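Local structure of cocosin 1 acidic chain (Cocos nucifera, 5WPW) at residues Asp25-Asp30 against Val39-Arg44; Ala59-Tyr64 against Thr138-Ser143. The protein serves as a seed storage protein of coconut, a hexameric 11S globulin that acts as a nutrient reservoir and is a potential food allergen. The protein carries 2 engineered substitutions. All coordinates share one frame; numbering follows the deposited sequence.

Overall arrangement
Interactions 1 and 2 belong to one antiparallel sheet of the N-terminal cupin domain, and their centres lie about 10 Å apart. Strands 40-46 and 134-140 are neighbours in that sheet. Ser40 O and Leu140 N, and Ile42 O and Thr138 N, probably form the hydrogen bonds that join the two contacts. Interaction 1 lies nearer the sheet's outer strand 15-19 and is only partly buried. It adds a weak salt bridge, a Ser-Glu contact and a bridging water to its backbone bonds. Interaction 2 is buried near the centre of the chain. Backbone bonds and apolar packing dominate there, with one water between Arg61 and Thr138.

Interaction 1: Asp25-Asp30 against Val39-Arg44; sequences DYFDED and VSTIRR
An antiparallel strand pair at one side of the N-terminal cupin sheet joins Asp25 and Tyr26 to Ile42 and Arg43. Asp25 and Arg43 form a hydrogen-bonded pair. Asp25 N donates to Arg43 O at 2.6 Å, and Arg43 N returns the bond to Asp25 O at 2.8 Å. The side chains of this pair leave from the same face of the sheet. Arg43 CG is anti to its backbone N (chi1 -177°) and the chain bends at chi3, which brings the guanidinium beside Asp25. Asp25 OD2 meets the edge of the guanidinium, and its weak salt bridge to Arg43 NH1 spans 3.4 Å. The carboxylate and guanidinium planes are nearly perpendicular, 88° apart. Asp25 OD1 has a weak second partner in Thr16.

On the other face, Tyr26 and Ile42 lie side by side as a non-hydrogen-bonded pair. Ile42 CG2 packs 3.8 Å from Tyr26 CD2, while the Tyr26 hydroxyl bonds to Gln162. This pairing is part of the cupin beta-barrel architecture, in which strand 40-46 sits between strands 22-26 and 134-140.

Beyond Tyr26, one more backbone bond follows. Phe27 N donates to Thr41 O at 3.2 Å, tilted 33° from the carbonyl plane. The Phe27 ring also packs on Thr41, with CD1 3.5 Å from Thr41 CG2. Phe34 of helix 32-37 and Leu340 of strand 340-343 touch both residues.

Asp28 then forms an Asx turn, its OD1 accepting from Asp30 N. At Glu29, OE1 approaches Ser40 OG to 2.9 Å and also accepts a hydrogen bond from His153 N. A water donates to both Glu29 O and Val39 O, bridging the two backbones.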
# COMPACT_ATOMS: atom_id res chain seq x y z
N ASP A 25 2.58 15.87 36.52
CA ASP A 25 3.84 16.59 36.39
C ASP A 25 4.07 16.90 34.92
O ASP A 25 3.97 16.00 34.08
CB ASP A 25 5.01 15.75 36.92
CG ASP A 25 4.84 15.37 38.35
OD1 ASP A 25 4.16 16.14 39.07
OD2 ASP A 25 5.33 14.30 38.76
N TYR A 26 4.35 18.15 34.60
CA TYR A 26 4.57 18.54 33.21
C TYR A 26 6.05 18.86 32.99
O TYR A 26 6.61 19.71 33.69
CB TYR A 26 3.70 19.73 32.82
CG TYR A 26 2.20 19.53 32.98
CD1 TYR A 26 1.60 19.64 34.23
CD2 TYR A 26 1.38 19.27 31.88
CE1 TYR A 26 0.23 19.48 34.39
CE2 TYR A 26 -0.00 19.10 32.03
CZ TYR A 26 -0.57 19.21 33.30
OH TYR A 26 -1.94 19.05 33.49
N PHE A 27 6.68 18.18 32.03
CA PHE A 27 7.96 18.66 31.54
C PHE A 27 7.71 19.86 30.63
O PHE A 27 6.62 20.04 30.09
CB PHE A 27 8.72 17.57 30.78
CG PHE A 27 9.08 16.37 31.61
CD1 PHE A 27 8.12 15.45 31.98
CD2 PHE A 27 10.40 16.14 32.00
CE1 PHE A 27 8.45 14.33 32.73
CE2 PHE A 27 10.75 15.03 32.74
CZ PHE A 27 9.76 14.12 33.11
N ASP A 28 8.73 20.71 30.47
CA ASP A 28 8.54 21.98 29.78
C ASP A 28 8.68 21.78 28.27
O ASP A 28 9.79 21.64 27.76
CB ASP A 28 9.51 23.04 30.27
CG ASP A 28 9.34 24.37 29.56
OD1 ASP A 28 8.28 24.59 28.92
OD2 ASP A 28 10.26 25.21 29.61
N GLU A 29 7.55 21.82 27.56
CA GLU A 29 7.58 21.61 26.11
C GLU A 29 8.25 22.76 25.37
O GLU A 29 8.51 22.64 24.17
CB GLU A 29 6.15 21.40 25.59
CG GLU A 29 5.14 22.43 26.09
CD GLU A 29 3.89 22.50 25.22
OE1 GLU A 29 3.17 21.48 25.07
OE2 GLU A 29 3.62 23.59 24.66
N ASP A 30 8.53 23.87 26.06
CA ASP A 30 9.23 25.01 25.49
C ASP A 30 10.74 24.93 25.64
O ASP A 30 11.46 25.73 25.04
CB ASP A 30 8.71 26.31 26.11
CG ASP A 30 7.36 26.72 25.56
OD1 ASP A 30 7.33 27.43 24.53
OD2 ASP A 30 6.32 26.33 26.15
N VAL A 39 8.06 17.11 20.82
CA VAL A 39 7.20 16.34 21.71
C VAL A 39 6.89 17.18 22.95
O VAL A 39 7.54 18.19 23.23
CB VAL A 39 7.83 14.99 22.13
CG1 VAL A 39 8.06 14.08 20.90
CG2 VAL A 39 9.12 15.22 22.85
N SER A 40 5.83 16.78 23.65
CA SER A 40 5.53 17.18 25.02
C SER A 40 5.42 15.93 25.88
O SER A 40 4.89 14.91 25.43
CB SER A 40 4.21 17.97 25.11
OG SER A 40 4.10 18.91 24.06
N THR A 41 5.90 16.00 27.12
CA THR A 41 5.91 14.85 28.02
C THR A 41 5.20 15.22 29.31
O THR A 41 5.31 16.36 29.79
CB THR A 41 7.34 14.36 28.33
OG1 THR A 41 7.97 13.87 27.14
CG2 THR A 41 7.32 13.22 29.35
N ILE A 42 4.43 14.28 29.84
CA ILE A 42 3.78 14.47 31.13
C ILE A 42 3.91 13.18 31.92
O ILE A 42 3.94 12.08 31.36
CB ILE A 42 2.30 14.90 31.01
CG1 ILE A 42 1.41 13.73 30.64
CG2 ILE A 42 2.13 16.03 30.01
CD1 ILE A 42 -0.03 14.14 30.32
N ARG A 43 4.03 13.32 33.24
CA ARG A 43 3.97 12.20 34.16
C ARG A 43 2.75 12.37 35.05
O ARG A 43 2.50 13.47 35.55
CB ARG A 43 5.24 12.11 35.02
CG ARG A 43 5.23 10.89 35.95
CD ARG A 43 6.21 11.04 37.11
NE ARG A 43 7.58 11.04 36.63
CZ ARG A 43 8.53 11.84 37.10
NH1 ARG A 43 8.25 12.70 38.07
NH2 ARG A 43 9.76 11.79 36.59
N ARG A 44 2.00 11.30 35.24
CA ARG A 44 0.84 11.31 36.12
C ARG A 44 0.96 10.25 37.20
O ARG A 44 1.43 9.13 36.95
CB ARG A 44 -0.45 11.05 35.35
CG ARG A 44 -1.21 12.26 35.05
CD ARG A 44 -2.57 11.87 34.60
NE ARG A 44 -2.71 11.99 33.16
CZ ARG A 44 -2.98 13.13 32.54
NH1 ARG A 44 -3.10 13.15 31.23
NH2 ARG A 44 -3.13 14.24 33.24
O HOH W 1 7.91 20.87 22.31

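Interaction 2: Ala59-Tyr64 against Thr138-Ser143; sequences APRLVY and TVLDTS
Arg61 CG is set between its backbone N and carbonyl carbon (chi1 88°), and the chain bends at chi3; this carries the side chain alongside Leu140 and across Thr138. Leu140 has CG anti to its carbonyl carbon (chi1 -67°), and its side chain points the same way as that of Arg61. The two residues form a non-hydrogen-bonded antiparallel pair in the N-terminal cupin sheet, where strand 61-67 lies between strands 134-140 and 114-118.

Leu140 CG packs 3.9 Å from Arg61 CB, and Leu140 CD2 lies over one face of the guanidinium. Thr138 turns its methyl toward the aliphatic part of the arginine, with Thr138 CG2 3.6 Å from Arg61 CD. Thr138 also pairs with Val63, and its OG1 sits 3.3 Å from Val63 CG2.

Between these pairs, Leu62 and Val139 are hydrogen-bonded in both directions. Val139 N reaches Leu62 O at 3.0 Å, and Leu62 N reaches Val139 O at 3.1 Å. Their side chains leave from the other face of the sheet and meet Ile363 of strand 357-364.

The backbone pairing goes on at Pro60, where Asp141 N donates to Pro60 O at 2.9 Å. Asp141 is the centre of an inverse gamma turn. Ala59 CB packs against the backbone of this turn, 3.4 Å from Asp141 O, and also touches the methyl of Thr142.

One water accepts from Arg61 NH1 at 2.9 Å, in the guanidinium plane at its edge, and is also hydrogen-bonded to Thr138 OG1.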
# COMPACT_ATOMS: atom_id res chain seq x y z
N ALA A 59 -2.70 15.63 19.66
CA ALA A 59 -1.50 14.89 19.27
C ALA A 59 -1.62 13.41 19.64
O ALA A 59 -2.19 13.08 20.70
CB ALA A 59 -0.27 15.48 19.93
N PRO A 60 -1.15 12.50 18.79
CA PRO A 60 -1.11 11.09 19.19
C PRO A 60 -0.08 10.93 20.29
O PRO A 60 0.84 11.74 20.43
CB PRO A 60 -0.70 10.36 17.91
CG PRO A 60 0.13 11.38 17.15
CD PRO A 60 -0.52 12.73 17.47
N ARG A 61 -0.27 9.89 21.11
CA ARG A 61 0.62 9.68 22.26
C ARG A 61 0.87 8.20 22.52
O ARG A 61 0.11 7.33 22.10
CB ARG A 61 0.03 10.33 23.52
CG ARG A 61 -0.90 9.46 24.29
CD ARG A 61 -1.62 10.26 25.34
NE ARG A 61 -2.81 10.87 24.79
CZ ARG A 61 -3.76 11.43 25.52
NH1 ARG A 61 -3.66 11.43 26.84
NH2 ARG A 61 -4.82 11.95 24.93
N LEU A 62 1.98 7.92 23.22
CA LEU A 62 2.26 6.64 23.83
C LEU A 62 2.35 6.87 25.33
O LEU A 62 2.98 7.85 25.75
CB LEU A 62 3.59 6.03 23.36
CG LEU A 62 3.69 5.61 21.90
CD1 LEU A 62 4.94 4.75 21.74
CD2 LEU A 62 2.44 4.87 21.47
N VAL A 63 1.66 6.03 26.10
CA VAL A 63 1.70 6.04 27.56
C VAL A 63 2.47 4.81 28.02
O VAL A 63 2.17 3.69 27.57
CB VAL A 63 0.29 6.05 28.16
CG1 VAL A 63 0.37 6.17 29.68
CG2 VAL A 63 -0.54 7.17 27.54
N TYR A 64 3.45 4.99 28.89
CA TYR A 64 4.11 3.84 29.51
C TYR A 64 3.69 3.76 30.98
O TYR A 64 3.86 4.73 31.71
CB TYR A 64 5.64 3.93 29.42
CG TYR A 64 6.34 2.74 30.06
CD1 TYR A 64 6.30 1.48 29.47
CD2 TYR A 64 7.05 2.89 31.24
CE1 TYR A 64 6.95 0.38 30.05
CE2 TYR A 64 7.70 1.81 31.83
CZ TYR A 64 7.64 0.57 31.24
OH TYR A 64 8.28 -0.49 31.83
N THR A 138 3.80 9.79 29.70
CA THR A 138 3.17 10.01 28.41
C THR A 138 4.01 10.91 27.53
O THR A 138 4.42 11.99 27.97
CB THR A 138 1.80 10.65 28.60
OG1 THR A 138 0.92 9.68 29.17
CG2 THR A 138 1.26 11.15 27.27
N VAL A 139 4.26 10.49 26.28
CA VAL A 139 4.95 11.32 25.30
C VAL A 139 3.96 11.60 24.16
O VAL A 139 3.40 10.65 23.58
CB VAL A 139 6.23 10.64 24.76
CG1 VAL A 139 6.95 11.55 23.80
CG2 VAL A 139 7.17 10.22 25.90
N LEU A 140 3.68 12.87 23.92
CA LEU A 140 2.74 13.31 22.90
C LEU A 140 3.50 13.88 21.70
O LEU A 140 4.34 14.78 21.87
CB LEU A 140 1.80 14.38 23.45
CG LEU A 140 0.77 14.02 24.53
CD1 LEU A 140 0.97 14.86 25.78
CD2 LEU A 140 -0.64 14.23 23.95
N ASP A 141 3.23 13.37 20.50
CA ASP A 141 3.99 13.85 19.32
C ASP A 141 3.23 15.03 18.73
O ASP A 141 2.37 14.86 17.87
CB ASP A 141 4.21 12.74 18.31
CG ASP A 141 5.12 13.17 17.16
OD1 ASP A 141 5.60 14.32 17.16
OD2 ASP A 141 5.35 12.35 16.25
N THR A 142 3.54 16.24 19.19
CA THR A 142 2.85 17.43 18.72
C THR A 142 3.36 17.91 17.37
O THR A 142 2.77 18.84 16.80
CB THR A 142 3.00 18.54 19.76
OG1 THR A 142 4.39 18.69 20.08
CG2 THR A 142 2.25 18.14 21.06
N SER A 143 4.44 17.33 16.87
CA SER A 143 4.91 17.53 15.50
C SER A 143 4.31 16.54 14.51
O SER A 143 4.55 16.66 13.30
CB SER A 143 6.44 17.39 15.46
OG SER A 143 7.04 18.60 15.85
O HOH W 2 -2.21 10.25 29.05